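Local coordinates for A rubisco-like protein (Burkholderia fungorum, PDB 3NWR) that is of unknown specific function but shares the fold of the rubisco large chain, consistent with lyase-type chemistry at a rubisco-like active site, at residues V61-E66 against S131-A136; R220-R223 against G227-V230. One frame throughout, in Å; residues are numbered along the deposited sequence.

Interaction 1 (V61-E66 against S131-A136); sequences VLRIEE and SLRLPA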
loop_
_atom_site.group_PDB
_atom_site.type_symbol
_atom_site.label_atom_id
_atom_site.label_comp_id
_atom_site.label_asym_id
_atom_site.label_seq_id
_atom_site.Cartn_x
_atom_site.Cartn_y
_atom_site.Cartn_z
ATOM N N VAL A 61 -14.309 -21.516 -5.344
ATOM C CA VAL A 61 -13.932 -21.828 -3.976
ATOM C C VAL A 61 -13.517 -23.293 -3.918
ATOM O O VAL A 61 -14.326 -24.181 -4.200
ATOM C CB VAL A 61 -15.099 -21.582 -3.015
ATOM C CG1 VAL A 61 -14.683 -21.895 -1.593
ATOM C CG2 VAL A 61 -15.590 -20.140 -3.134
ATOM N N LEU A 62 -12.257 -23.544 -3.581
ATOM C CA LEU A 62 -11.723 -24.907 -3.580
ATOM C C LEU A 62 -11.815 -25.547 -2.203
ATOM O O LEU A 62 -11.910 -26.769 -2.089
ATOM C CB LEU A 62 -10.260 -24.932 -4.035
ATOM C CG LEU A 62 -9.946 -24.573 -5.487
ATOM C CD1 LEU A 62 -8.462 -24.789 -5.767
ATOM C CD2 LEU A 62 -10.812 -25.379 -6.449
ATOM N N ARG A 63 -11.756 -24.729 -1.158
ATOM C CA ARG A 63 -11.732 -25.248 0.207
ATOM C C ARG A 63 -12.425 -24.298 1.156
ATOM O O ARG A 63 -12.253 -23.084 1.066
ATOM C CB ARG A 63 -10.288 -25.459 0.693
ATOM C CG ARG A 63 -9.535 -26.559 -0.037
ATOM C CD ARG A 63 -8.210 -26.912 0.645
ATOM N NE ARG A 63 -7.107 -26.066 0.197
ATOM C CZ ARG A 63 -6.484 -26.206 -0.971
ATOM N NH1 ARG A 63 -6.864 -27.150 -1.823
ATOM N NH2 ARG A 63 -5.485 -25.397 -1.294
ATOM N N ILE A 64 -13.197 -24.855 2.083
ATOM C CA ILE A 64 -13.733 -24.085 3.189
ATOM C C ILE A 64 -13.561 -24.925 4.441
ATOM O O ILE A 64 -13.851 -26.123 4.433
ATOM C CB ILE A 64 -15.227 -23.774 3.012
ATOM C CG1 ILE A 64 -15.465 -22.970 1.736
ATOM C CG2 ILE A 64 -15.755 -23.013 4.228
ATOM C CD1 ILE A 64 -16.911 -22.930 1.300
ATOM N N GLU A 65 -13.066 -24.312 5.507
ATOM C CA GLU A 65 -12.986 -24.994 6.795
ATOM C C GLU A 65 -13.459 -24.040 7.868
ATOM O O GLU A 65 -12.821 -23.018 8.108
ATOM C CB GLU A 65 -11.560 -25.454 7.110
ATOM C CG GLU A 65 -11.458 -26.172 8.456
ATOM C CD GLU A 65 -10.028 -26.512 8.855
ATOM O OE1 GLU A 65 -9.082 -26.066 8.171
ATOM O OE2 GLU A 65 -9.850 -27.225 9.865
ATOM N N GLU A 66 -14.579 -24.353 8.512
ATOM C CA GLU A 66 -15.074 -23.477 9.563
ATOM C C GLU A 66 -14.261 -23.640 10.845
ATOM O O GLU A 66 -13.924 -24.752 11.243
ATOM C CB GLU A 66 -16.561 -23.702 9.838
ATOM C CG GLU A 66 -17.101 -22.771 10.919
ATOM C CD GLU A 66 -18.516 -22.307 10.655
ATOM O OE1 GLU A 66 -19.133 -22.769 9.670
ATOM O OE2 GLU A 66 -19.020 -21.480 11.437
ATOM N N SER A 131 -2.024 -16.515 2.119
ATOM C CA SER A 131 -0.977 -17.106 1.305
ATOM C C SER A 131 -1.388 -17.204 -0.155
ATOM O O SER A 131 -2.576 -17.127 -0.487
ATOM C CB SER A 131 -0.601 -18.491 1.848
ATOM O OG SER A 131 -1.733 -19.332 1.845
ATOM N N LEU A 132 -0.389 -17.359 -1.023
ATOM C CA LEU A 132 -0.598 -17.488 -2.463
ATOM C C LEU A 132 0.208 -18.664 -2.979
ATOM O O LEU A 132 1.295 -18.955 -2.471
ATOM C CB LEU A 132 -0.126 -16.232 -3.194
ATOM C CG LEU A 132 -0.930 -14.963 -2.913
ATOM C CD1 LEU A 132 -0.181 -13.737 -3.436
ATOM C CD2 LEU A 132 -2.300 -15.065 -3.546
ATOM N N ARG A 133 -0.318 -19.330 -4.001
ATOM C CA ARG A 133 0.436 -20.365 -4.693
ATOM C C ARG A 133 0.353 -20.131 -6.194
ATOM O O ARG A 133 -0.728 -20.151 -6.777
ATOM C CB ARG A 133 -0.103 -21.751 -4.343
ATOM C CG ARG A 133 0.235 -22.191 -2.934
ATOM C CD ARG A 133 -0.387 -23.541 -2.608
ATOM N NE ARG A 133 -1.843 -23.463 -2.596
ATOM C CZ ARG A 133 -2.548 -22.947 -1.591
ATOM N NH1 ARG A 133 -1.927 -22.465 -0.522
ATOM N NH2 ARG A 133 -3.872 -22.906 -1.657
ATOM N N LEU A 134 1.507 -19.898 -6.804
ATOM C CA LEU A 134 1.589 -19.624 -8.232
ATOM C C LEU A 134 2.355 -20.734 -8.945
ATOM O O LEU A 134 3.335 -21.251 -8.413
ATOM C CB LEU A 134 2.314 -18.289 -8.464
ATOM C CG LEU A 134 1.493 -16.989 -8.360
ATOM C CD1 LEU A 134 0.817 -16.841 -7.012
ATOM C CD2 LEU A 134 2.372 -15.772 -8.632
ATOM N N PRO A 135 1.919 -21.094 -10.162
ATOM C CA PRO A 135 2.700 -22.047 -10.962
ATOM C C PRO A 135 4.025 -21.432 -11.360
ATOM O O PRO A 135 4.110 -20.219 -11.559
ATOM C CB PRO A 135 1.842 -22.253 -12.221
ATOM C CG PRO A 135 0.483 -21.727 -11.888
ATOM C CD PRO A 135 0.690 -20.662 -10.844
ATOM N N ALA A 136 5.056 -22.264 -11.480
ATOM C CA ALA A 136 6.370 -21.794 -11.896
ATOM C C ALA A 136 6.336 -21.054 -13.233
ATOM O O ALA A 136 7.014 -20.043 -13.408
ATOM C CB ALA A 136 7.347 -22.970 -11.968
#
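Arg63 and Arg133 reach towards each other over the four-stranded antiparallel sheet of the rubisco-type N-terminal domain, from its two outermost strands, 60-70 and 126-133. Strands 89-99 and 14-23 run between them, and the nearest alpha carbons, Arg63 CA and Ser131 CA, are 13.5 Å apart. The contact therefore spans two intervening strands and is made at the surface by two long side chains alone.

Arg63 lies in a classic beta bulge, in which it and Leu62 both face Thr95 of strand 89-99, and its side chain touches that same threonine. The two arginine chains approach from opposite directions because their strands form the two margins of the sheet; each also bends at its third torsion (chi3 -87° in Arg63 and -65° in Arg133).

Acids on strand 14-23 lie by the pair: Arg133 NH2 is salt-bridged to Asp18 and Glu16, while Arg63 NH2 has a long, weak ion pair with Glu16. These negative charges probably offset the cost of bringing two cationic groups together. No hydrogen bond joins the arginines, since both facing nitrogens are donors.

The guanidinium planes are turned 44° apart. Arg63 NH2 stands 3.0 Å from Arg133 NH2, and Arg133 CZ, 3.8 Å from Arg63 NH2, lies in the plane of the Arg63 guanidinium at its edge.

Interaction 2 (R220-R223 against G227-V230); sequences RRYR and GRPV. With SO4 (sulfate ion), chain C.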
loop_
_atom_site.group_PDB
_atom_site.type_symbol
_atom_site.label_atom_id
_atom_site.label_comp_id
_atom_site.label_asym_id
_atom_site.label_seq_id
_atom_site.Cartn_x
_atom_site.Cartn_y
_atom_site.Cartn_z
ATOM N N ARG A 220 34.898 3.506 -1.044
ATOM C CA ARG A 220 35.914 3.087 -2.012
ATOM C C ARG A 220 37.303 3.108 -1.380
ATOM O O ARG A 220 38.076 2.159 -1.517
ATOM C CB ARG A 220 35.882 3.980 -3.265
ATOM C CG ARG A 220 34.612 3.832 -4.126
ATOM C CD ARG A 220 34.693 4.599 -5.469
ATOM N NE ARG A 220 35.031 6.013 -5.303
ATOM C CZ ARG A 220 34.160 7.023 -5.332
ATOM N NH1 ARG A 220 32.866 6.804 -5.540
ATOM N NH2 ARG A 220 34.589 8.270 -5.171
ATOM N N ARG A 221 37.612 4.183 -0.669
ATOM C CA ARG A 221 38.909 4.285 -0.018
ATOM C C ARG A 221 39.064 3.221 1.066
ATOM O O ARG A 221 40.150 2.672 1.259
ATOM C CB ARG A 221 39.126 5.670 0.579
ATOM C CG ARG A 221 40.515 5.800 1.169
ATOM C CD ARG A 221 40.734 7.089 1.935
ATOM N NE ARG A 221 41.801 6.925 2.922
ATOM C CZ ARG A 221 42.204 7.881 3.748
ATOM N NH1 ARG A 221 41.635 9.077 3.702
ATOM N NH2 ARG A 221 43.170 7.641 4.617
ATOM N N TYR A 222 37.982 2.917 1.775
ATOM C CA TYR A 222 38.054 1.876 2.787
ATOM C C TYR A 222 38.356 0.514 2.157
ATOM O O TYR A 222 39.153 -0.250 2.693
ATOM C CB TYR A 222 36.782 1.807 3.646
ATOM C CG TYR A 222 36.801 0.633 4.596
ATOM C CD1 TYR A 222 37.578 0.655 5.751
ATOM C CD2 TYR A 222 36.064 -0.515 4.323
ATOM C CE1 TYR A 222 37.602 -0.424 6.610
ATOM C CE2 TYR A 222 36.086 -1.596 5.174
ATOM C CZ TYR A 222 36.852 -1.547 6.320
ATOM O OH TYR A 222 36.880 -2.629 7.173
ATOM N N ARG A 223 37.721 0.210 1.027
ATOM C CA ARG A 223 37.988 -1.047 0.331
ATOM C C ARG A 223 39.455 -1.121 -0.081
ATOM O O ARG A 223 40.106 -2.151 0.097
ATOM C CB ARG A 223 37.106 -1.190 -0.914
ATOM C CG ARG A 223 37.132 -2.586 -1.541
ATOM C CD ARG A 223 37.165 -2.526 -3.077
ATOM N NE ARG A 223 36.565 -1.305 -3.600
ATOM C CZ ARG A 223 37.215 -0.386 -4.310
ATOM N NH1 ARG A 223 38.506 -0.533 -4.599
ATOM N NH2 ARG A 223 36.571 0.686 -4.725
ATOM N N GLY A 227 40.865 -4.046 1.927
ATOM C CA GLY A 227 40.522 -5.199 1.114
ATOM C C GLY A 227 39.110 -5.703 1.376
ATOM O O GLY A 227 38.713 -6.749 0.856
ATOM N N ARG A 228 38.351 -4.966 2.186
ATOM C CA ARG A 228 36.988 -5.356 2.532
ATOM C C ARG A 228 35.961 -4.483 1.814
ATOM O O ARG A 228 35.928 -3.275 2.024
ATOM C CB ARG A 228 36.745 -5.214 4.040
ATOM C CG ARG A 228 37.701 -5.983 4.951
ATOM C CD ARG A 228 37.254 -5.849 6.411
ATOM N NE ARG A 228 35.989 -6.540 6.653
ATOM C CZ ARG A 228 34.817 -5.947 6.888
ATOM N NH1 ARG A 228 34.712 -4.624 6.935
ATOM N NH2 ARG A 228 33.740 -6.697 7.087
ATOM N N PRO A 229 35.110 -5.092 0.972
ATOM C CA PRO A 229 33.989 -4.320 0.420
ATOM C C PRO A 229 32.921 -4.132 1.498
ATOM O O PRO A 229 32.734 -5.025 2.330
ATOM C CB PRO A 229 33.443 -5.218 -0.695
ATOM C CG PRO A 229 34.297 -6.454 -0.726
ATOM C CD PRO A 229 35.101 -6.498 0.532
ATOM N N VAL A 230 32.266 -2.976 1.505
ATOM C CA VAL A 230 31.112 -2.738 2.371
ATOM C C VAL A 230 29.958 -2.277 1.492
ATOM O O VAL A 230 30.091 -1.319 0.730
ATOM C CB VAL A 230 31.394 -1.677 3.448
ATOM C CG1 VAL A 230 30.145 -1.410 4.289
ATOM C CG2 VAL A 230 32.542 -2.123 4.347
HETATM S S SO4 C . 35.975 -10.191 7.285
HETATM O O1 SO4 C . 36.651 -10.947 8.333
HETATM O O2 SO4 C . 35.229 -11.118 6.437
HETATM O O3 SO4 C . 36.968 -9.475 6.487
HETATM O O4 SO4 C . 35.056 -9.243 7.904
#
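Tyr222 and Arg228 are joined by a side-chain hydrogen bond where helix 208-226 of the TIM-barrel domain ends and the chain turns towards the next barrel strand. Arg228 NH1 donates to Tyr222 OH over 3.0 Å at an N-H...O angle of 158°. The hydroxyl lies close to the guanidinium plane, at its edge, whereas the phenol ring itself is turned 70° from that plane.

The other edge of the guanidinium serves the sulfate, probably from the crystallisation liquor. Arg228 NE is shared between O3 and O4 of the ion, and Arg228 NH2 reaches its O4 at 3.0 Å. A bend at chi3 (68°) swings the group round so that it can serve both partners. Arg161 and Arg399 also bind the ion, making an anion site of three arginines. Arg228 NH2 has a salt bridge to Asp192 as well, and NH1 bonds to Val191 O, so the guanidinium is held from several directions.

One backbone bond closes the helix: Gly227 N donates to Arg223 O at 2.7 Å, and Gly227 leaves the helical conformation with a positive phi. A weaker CA-H...O contact runs from Arg223 CA to Arg228 O (3.5 Å). Side-chain bonds add to these, Ser226 OG linking Tyr222 O with Arg228 N.

The apolar part is small: Val230 CG2 meets Tyr222 CE2 at 3.7 Å, the two side chains crossing at about a right angle. Beyond them lies helix 176-189, where Tyr222 packs on Arg184, Cys187 and Glu188 and Val230 on Cys187; the loop then leads from helix 208-226 into strand 233-235.

Interactions 1 and 2 lie on opposite sides of the chain's centre, with their own centres 47 Å apart and nearest atoms about 32 Å apart, so neither touches the other. Interaction 1 belongs to the N-terminal domain, interaction 2 to the barrel domain. Both bring arginines near anionic groups, protein carboxylates in the first and a carboxylate plus sulfate in the second. Interaction 2 has the closer tie in sequence to the carboxylated Lys195, the probable metal-binding lysine as in rubisco, because Val191 and Asp192 precede it. Segment 131-136 reaches the barrel domain through Leu132, whose N is hydrogen-bonded to Gln302 OE1 of helix 301-309 and whose side chain packs on Ala303, Thr306 and Leu307.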